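Local coordinates for protein shikimate 5-dehydrogenase (Mycobacterium fortuitum subsp. fortuitum DSM 46621, PDB 4XIJ) that probably catalyses the NADP-dependent interconversion of 3-dehydroshikimate and shikimate, the fourth step of the chorismate pathway to the aromatic amino acids, at residues G133-A146 against K162-G174. Sequence-based numbering, arbitrary orientation. Where two conformers were deposited one is given.
Sequences GSGGTAPAAVVALA and KASRLVDLARRCG. With EDO (1,2-ethanediol), chain B; SO4 (sulfate ion), chain G; EDO (1,2-ethanediol), chain D.
With CG anti to its carbonyl carbon (chi1 -67°), Leu-166 sends its two methyl groups to the start of helix 138-146: CD1 lies 3.6 Å from Ala-138 CB and also meets Ser-134 CA, while CD2 rests against Pro-139 at its ring nitrogen. Leu-169 takes the other course, CG anti to the backbone N (chi1 176°), which brings its CD2 to 3.8 Å from Pro-139 CA; the same CD2 is 4.1 Å from Val-143 CG2, the two side chains crossing at about a right angle. Val-142, from helix 138-146, meets both leucines and Ala-170. Its CG1 presses on the backbone of Ala-170, 3.6 Å from CA, whereas CG2 turns back to Leu-166 CD2. Toward the C-terminal ends, Cys-173 SG touches Val-143 CG2 at 3.8 Å, and Ala-146 CB sits unusually tightly on Cys-173 CB, at 3.4 Å. At the other end, Ser-134 OG packs on Lys-162 CB (3.5 Å), and the lysine chain, bent at chi3, carries CE and NZ past Ser-134 O.

The helices run roughly parallel, inclined by 28° with axes 9.3 Å apart; they follow strands 128-132 and 152-157 of the parallel sheet and pack through apolar side chains. Gly-133, Gly-135 and Ala-138 fit the GxGxxA pattern of a Rossmann-type dinucleotide-binding loop, consistent with NADP binding. Both helices lie against strand 152-157, where Val-142 and Leu-166 share Ile-155, and Gly-133 bonds to Val-156 through the backbone. Val-143 also reaches helices 114-122 and 89-94, the latter touched by Cys-173 as well.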
ATOM      1  N   GLY A 133      14.654   0.861  -2.419  1.00 10.09           N
ATOM      2  CA  GLY A 133      14.127   0.469  -3.716  1.00 10.15           C
ATOM      3  C   GLY A 133      13.455   1.619  -4.446  1.00 11.16           C
ATOM      4  O   GLY A 133      13.146   2.683  -3.849  1.00 12.14           O
ATOM      5  N   SER A 134      13.230   1.418  -5.740  1.00 11.38           N
ATOM      6  CA  SER A 134      12.675   2.455  -6.611  1.00 12.54           C
ATOM      7  C   SER A 134      11.597   1.916  -7.525  1.00 12.77           C
ATOM      8  O   SER A 134      11.280   2.547  -8.530  1.00 14.57           O
ATOM      9  CB  SER A 134      13.769   3.117  -7.462  1.00 12.86           C
ATOM     10  OG  SER A 134      14.429   2.154  -8.273  1.00 14.54           O
ATOM     11  N   GLY A 135      11.003   0.773  -7.180  1.00 11.70           N
ATOM     12  CA  GLY A 135      10.070   0.117  -8.076  1.00 13.41           C
ATOM     13  C   GLY A 135       8.644   0.629  -7.908  1.00 13.56           C
ATOM     14  O   GLY A 135       8.403   1.715  -7.363  1.00 13.45           O
ATOM     15  N   GLY A 136       7.690  -0.137  -8.437  1.00 14.99           N
ATOM     16  CA  GLY A 136       6.319   0.334  -8.580  1.00 15.06           C
ATOM     17  C   GLY A 136       5.573   0.664  -7.293  1.00 15.03           C
ATOM     18  O   GLY A 136       4.566   1.389  -7.336  1.00 16.81           O
ATOM     19  N   THR A 137       6.045   0.142  -6.153  1.00 13.37           N
ATOM     20  CA  THR A 137       5.398   0.439  -4.877  1.00 12.22           C
ATOM     21  C   THR A 137       6.033   1.587  -4.141  1.00 11.95           C
ATOM     22  O   THR A 137       5.550   2.001  -3.054  1.00 12.67           O
ATOM     23  CB  THR A 137       5.401  -0.789  -3.896  1.00 12.25           C
ATOM     24  OG1 THR A 137       6.727  -1.086  -3.435  1.00 12.64           O
ATOM     25  CG2 THR A 137       4.776  -2.063  -4.570  1.00 13.33           C
ATOM     26  N   ALA A 138       7.103   2.126  -4.702  1.00 10.68           N
ATOM     27  CA  ALA A 138       7.810   3.198  -3.993  1.00 10.02           C
ATOM     28  C   ALA A 138       7.011   4.532  -3.938  1.00 10.46           C
ATOM     29  O   ALA A 138       7.100   5.225  -2.927  1.00 10.23           O
ATOM     30  CB  ALA A 138       9.206   3.426  -4.636  1.00 10.28           C
ATOM     31  N   PRO A 139       6.260   4.915  -5.006  1.00 10.09           N
ATOM     32  CA  PRO A 139       5.515   6.185  -4.890  1.00 10.28           C
ATOM     33  C   PRO A 139       4.558   6.228  -3.717  1.00  9.44           C
ATOM     34  O   PRO A 139       4.540   7.233  -3.003  1.00  9.19           O
ATOM     35  CB  PRO A 139       4.749   6.263  -6.216  1.00 10.71           C
ATOM     36  CG  PRO A 139       5.749   5.552  -7.200  1.00 10.70           C
ATOM     37  CD  PRO A 139       6.176   4.371  -6.376  1.00 10.18           C
ATOM     38  N   ALA A 140       3.820   5.152  -3.466  1.00  9.77           N
ATOM     39  CA  ALA A 140       2.933   5.174  -2.318  1.00 10.37           C
ATOM     40  C   ALA A 140       3.694   5.303  -1.010  1.00  9.15           C
ATOM     41  O   ALA A 140       3.204   5.962  -0.059  1.00  8.93           O
ATOM     42  CB  ALA A 140       2.041   3.909  -2.287  1.00 11.57           C
ATOM     43  N   ALA A 141       4.863   4.638  -0.928  1.00  8.66           N
ATOM     44  CA  ALA A 141       5.686   4.748   0.269  1.00  7.94           C
ATOM     45  C   ALA A 141       6.140   6.215   0.481  1.00  8.18           C
ATOM     46  O   ALA A 141       6.102   6.715   1.607  1.00  8.97           O
ATOM     47  CB  ALA A 141       6.894   3.815   0.187  1.00  9.78           C
ATOM     48  N   VAL A 142       6.560   6.904  -0.581  1.00  8.34           N
ATOM     49  CA  VAL A 142       7.004   8.302  -0.473  1.00  8.49           C
ATOM     50  C   VAL A 142       5.862   9.206   0.014  1.00  8.77           C
ATOM     51  O   VAL A 142       6.043   9.989   0.951  1.00  8.41           O
ATOM     52  CB  VAL A 142       7.543   8.818  -1.812  1.00  8.17           C
ATOM     53  CG1 VAL A 142       7.776  10.364  -1.769  1.00  9.73           C
ATOM     54  CG2 VAL A 142       8.871   8.085  -2.162  1.00  8.97           C
ATOM     55  N   VAL A 143       4.672   9.059  -0.594  1.00  8.58           N
ATOM     56  CA  VAL A 143       3.547   9.917  -0.223  1.00  8.66           C
ATOM     57  C   VAL A 143       3.141   9.604   1.236  1.00  8.41           C
ATOM     58  O   VAL A 143       2.921  10.527   1.994  1.00  9.15           O
ATOM     59  CB  VAL A 143       2.379   9.725  -1.196  1.00  9.30           C
ATOM     60  CG1 VAL A 143       1.081  10.367  -0.688  1.00  9.37           C
ATOM     61  CG2 VAL A 143       2.739  10.289  -2.612  1.00 10.60           C
ATOM     62  N   ALA A 144       3.134   8.326   1.620  1.00  7.70           N
ATOM     63  CA  ALA A 144       2.843   7.975   3.002  1.00  7.78           C
ATOM     64  C   ALA A 144       3.830   8.580   3.969  1.00  7.74           C
ATOM     65  O   ALA A 144       3.429   9.083   5.026  1.00  7.98           O
ATOM     66  CB  ALA A 144       2.803   6.452   3.167  1.00  8.70           C
ATOM     67  N   LEU A 145       5.128   8.518   3.646  1.00  7.42           N
ATOM     68  CA  LEU A 145       6.102   9.094   4.567  1.00  8.06           C
ATOM     69  C   LEU A 145       5.879  10.596   4.696  1.00  7.74           C
ATOM     70  O   LEU A 145       5.974  11.149   5.821  1.00  8.06           O
ATOM     71  CB  LEU A 145       7.537   8.746   4.112  1.00  7.80           C
ATOM     72  CG  LEU A 145       7.894   7.275   4.313  1.00  8.13           C
ATOM     73  CD1 LEU A 145       9.244   7.002   3.560  1.00  9.41           C
ATOM     74  CD2 LEU A 145       8.005   6.901   5.768  1.00  8.72           C
ATOM     75  N   ALA A 146       5.568  11.273   3.580  1.00  7.39           N
ATOM     76  CA  ALA A 146       5.291  12.698   3.674  1.00  7.57           C
ATOM     77  C   ALA A 146       4.054  12.954   4.553  1.00  8.13           C
ATOM     78  O   ALA A 146       4.013  13.926   5.317  1.00  8.36           O
ATOM     79  CB  ALA A 146       5.080  13.321   2.302  1.00  8.47           C
ATOM     80  N   LYS A 162      15.591   6.283 -11.730  1.00 13.88           N
ATOM     81  CA  LYS A 162      14.311   5.956 -11.067  1.00 14.55           C
ATOM     82  C   LYS A 162      14.250   6.628  -9.722  1.00 13.73           C
ATOM     83  O   LYS A 162      13.210   7.108  -9.284  1.00 15.82           O
ATOM     84  CB  LYS A 162      14.113   4.434 -10.940  1.00 15.60           C
ATOM     85  CG  LYS A 162      13.904   3.797 -12.347  1.00 18.51           C
ATOM     86  CD  LYS A 162      13.430   2.370 -12.225  1.00 21.88           C
ATOM     87  CE  LYS A 162      11.898   2.347 -12.017  1.00 24.70           C
ATOM     88  NZ  LYS A 162      11.319   0.980 -11.765  1.00 25.78           N
ATOM     89  N   ALA A 163      15.383   6.712  -9.052  1.00 13.66           N
ATOM     90  CA  ALA A 163      15.367   7.382  -7.762  1.00 14.46           C
ATOM     91  C   ALA A 163      15.029   8.867  -7.882  1.00 15.62           C
ATOM     92  O   ALA A 163      14.348   9.424  -7.028  1.00 16.62           O
ATOM     93  CB  ALA A 163      16.708   7.198  -7.062  1.00 14.15           C
ATOM     94  N   SER A 164      15.512   9.525  -8.934  0.53 15.37           N
ATOM     95  CA  SER A 164      15.344  10.977  -9.028  0.53 15.11           C
ATOM     96  C   SER A 164      13.868  11.331  -9.170  0.53 15.59           C
ATOM     97  O   SER A 164      13.396  12.354  -8.673  0.53 15.81           O
ATOM     98  CB  SER A 164      16.141  11.547 -10.209  0.53 15.79           C
ATOM     99  OG  SER A 164      15.566  11.189 -11.462  0.53 16.41           O
ATOM    100  N   ARG A 165      13.130  10.458  -9.833  1.00 16.28           N
ATOM    101  CA  ARG A 165      11.712  10.738  -9.940  0.58 17.35           C
ATOM    102  C   ARG A 165      10.984  10.595  -8.593  1.00 15.46           C
ATOM    103  O   ARG A 165      10.025  11.332  -8.323  1.00 14.62           O
ATOM    104  CB  ARG A 165      11.106   9.846 -11.022  0.58 21.41           C
ATOM    105  CG  ARG A 165      11.656  10.255 -12.392  0.58 25.41           C
ATOM    106  CD  ARG A 165      10.999   9.531 -13.524  0.58 28.81           C
ATOM    107  NE  ARG A 165      11.485   8.165 -13.608  0.58 31.52           N
ATOM    108  CZ  ARG A 165      12.540   7.801 -14.321  0.58 32.91           C
ATOM    109  NH1 ARG A 165      13.209   8.707 -15.017  0.58 33.50           N
ATOM    110  NH2 ARG A 165      12.910   6.533 -14.344  0.58 32.94           N
ATOM    111  N   LEU A 166      11.466   9.727  -7.715  1.00 12.95           N
ATOM    112  CA  LEU A 166      10.907   9.625  -6.363  1.00 10.57           C
ATOM    113  C   LEU A 166      11.350  10.760  -5.474  1.00 10.35           C
ATOM    114  O   LEU A 166      10.594  11.204  -4.604  1.00  9.97           O
ATOM    115  CB  LEU A 166      11.314   8.281  -5.756  1.00  9.82           C
ATOM    116  CG  LEU A 166      10.666   7.074  -6.464  1.00 10.33           C
ATOM    117  CD1 LEU A 166      11.420   5.762  -6.163  1.00 10.05           C
ATOM    118  CD2 LEU A 166       9.175   6.953  -6.137  1.00 11.53           C
ATOM    119  N   VAL A 167      12.574  11.253  -5.698  1.00  9.97           N
ATOM    120  CA  VAL A 167      13.039  12.448  -4.986  1.00 10.25           C
ATOM    121  C   VAL A 167      12.160  13.637  -5.368  1.00 10.21           C
ATOM    122  O   VAL A 167      11.758  14.407  -4.490  1.00 10.89           O
ATOM    123  CB  VAL A 167      14.504  12.743  -5.305  1.00  9.64           C
ATOM    124  CG1 VAL A 167      14.902  14.111  -4.770  1.00 10.23           C
ATOM    125  CG2 VAL A 167      15.397  11.609  -4.735  1.00 10.43           C
ATOM    126  N   ASP A 168      11.855  13.779  -6.662  1.00 11.49           N
ATOM    127  CA  ASP A 168      10.981  14.860  -7.103  1.00 12.40           C
ATOM    128  C   ASP A 168       9.625  14.769  -6.417  1.00 11.84           C
ATOM    129  O   ASP A 168       9.047  15.763  -5.995  1.00 12.33           O
ATOM    130  CB  ASP A 168      10.757  14.830  -8.628  1.00 14.58           C
ATOM    131  CG  ASP A 168      12.015  15.167  -9.444  1.00 19.46           C
ATOM    132  OD1 ASP A 168      12.953  15.748  -8.873  1.00 20.85           O
ATOM    133  OD2 ASP A 168      12.032  14.884 -10.688  1.00 22.84           O
ATOM    134  N   LEU A 169       9.076  13.562  -6.359  1.00 12.33           N
ATOM    135  CA  LEU A 169       7.803  13.337  -5.683  1.00 11.86           C
ATOM    136  C   LEU A 169       7.882  13.690  -4.206  1.00 10.78           C
ATOM    137  O   LEU A 169       6.993  14.376  -3.691  1.00 11.47           O
ATOM    138  CB  LEU A 169       7.380  11.883  -5.880  1.00 11.87           C
ATOM    139  CG  LEU A 169       6.098  11.457  -5.153  1.00 11.78           C
ATOM    140  CD1 LEU A 169       4.882  12.271  -5.596  1.00 13.58           C
ATOM    141  CD2 LEU A 169       5.844   9.930  -5.335  1.00 12.44           C
ATOM    142  N   ALA A 170       8.961  13.281  -3.524  1.00 10.44           N
ATOM    143  CA  ALA A 170       9.089  13.675  -2.122  1.00  8.80           C
ATOM    144  C   ALA A 170       9.023  15.186  -1.952  1.00 10.15           C
ATOM    145  O   ALA A 170       8.380  15.702  -1.032  1.00 10.28           O
ATOM    146  CB  ALA A 170      10.395  13.116  -1.553  1.00  9.50           C
ATOM    147  N   ARG A 171       9.731  15.903  -2.807  1.00 11.17           N
ATOM    148  CA  ARG A 171       9.702  17.348  -2.721  1.00 12.31           C
ATOM    149  C   ARG A 171       8.334  17.935  -3.052  1.00 12.90           C
ATOM    150  O   ARG A 171       7.895  18.902  -2.392  1.00 14.47           O
ATOM    151  CB  ARG A 171      10.768  17.920  -3.633  1.00 12.27           C
ATOM    152  CG  ARG A 171      12.166  17.589  -3.135  1.00 12.23           C
ATOM    153  CD  ARG A 171      13.242  17.942  -4.149  1.00 15.33           C
ATOM    154  NE  ARG A 171      14.574  17.608  -3.655  1.00 15.43           N
ATOM    155  CZ  ARG A 171      15.661  17.475  -4.432  1.00 17.02           C
ATOM    156  NH1 ARG A 171      15.586  17.618  -5.761  1.00 17.38           N
ATOM    157  NH2 ARG A 171      16.834  17.148  -3.889  1.00 17.64           N
ATOM    158  N   ARG A 172       7.640  17.370  -4.048  1.00 13.79           N
ATOM    159  CA  ARG A 172       6.292  17.857  -4.358  0.55 14.88           C
ATOM    160  C   ARG A 172       5.329  17.615  -3.191  1.00 15.13           C
ATOM    161  O   ARG A 172       4.366  18.377  -3.025  1.00 15.85           O
ATOM    162  CB  ARG A 172       5.746  17.217  -5.646  0.55 16.43           C
ATOM    163  CG  ARG A 172       6.518  17.602  -6.930  0.55 18.84           C
ATOM    164  CD  ARG A 172       5.787  17.166  -8.223  0.55 20.17           C
ATOM    165  NE  ARG A 172       5.376  15.749  -8.222  0.55 21.33           N
ATOM    166  CZ  ARG A 172       6.097  14.759  -8.733  0.55 21.69           C
ATOM    167  NH1 ARG A 172       7.248  14.997  -9.323  0.55 22.19           N
ATOM    168  NH2 ARG A 172       5.639  13.531  -8.697  0.55 22.15           N
ATOM    169  N   CYS A 173       5.622  16.610  -2.365  1.00 13.73           N
ATOM    170  CA  CYS A 173       4.821  16.347  -1.172  1.00 13.26           C
ATOM    171  C   CYS A 173       5.169  17.261   0.001  1.00 13.54           C
ATOM    172  O   CYS A 173       4.512  17.174   1.037  1.00 15.96           O
ATOM    173  CB  CYS A 173       4.983  14.905  -0.680  1.00 14.06           C
ATOM    174  SG  CYS A 173       4.334  13.653  -1.784  1.00 15.26           S
ATOM    175  N   GLY A 174       6.203  18.089  -0.148  1.00 13.65           N
ATOM    176  CA  GLY A 174       6.570  19.057   0.876  1.00 13.28           C
ATOM    177  C   GLY A 174       7.795  18.704   1.707  1.00 13.12           C
ATOM    178  O   GLY A 174       8.246  19.503   2.529  1.00 14.49           O
TER
HETATM  179  C1  EDO B 301       6.326  21.558  -2.553  1.00 39.80           C
HETATM  180  O1  EDO B 301       5.116  21.031  -1.957  1.00 39.41           O
HETATM  181  C2  EDO B 301       7.364  21.941  -1.497  1.00 39.36           C
HETATM  182  O2  EDO B 301       7.333  23.335  -1.096  1.00 38.48           O
HETATM  183  S   SO4 G 306      19.254  16.996  -6.555  0.58 52.96           S
HETATM  184  O1  SO4 G 306      19.228  16.227  -5.307  0.58 53.05           O
HETATM  185  O2  SO4 G 306      20.224  16.389  -7.468  0.58 53.16           O
HETATM  186  O3  SO4 G 306      17.931  16.995  -7.180  0.58 52.65           O
HETATM  187  O4  SO4 G 306      19.662  18.370  -6.288  0.58 52.88           O
HETATM  188  C1  EDO D 303       8.321  -4.077  -7.841  1.00 35.14           C
HETATM  189  O1  EDO D 303       7.441  -4.191  -6.713  1.00 35.23           O
HETATM  190  C2  EDO D 303       7.583  -3.522  -9.063  1.00 34.73           C
HETATM  191  O2  EDO D 303       8.484  -2.743  -9.860  1.00 32.69           O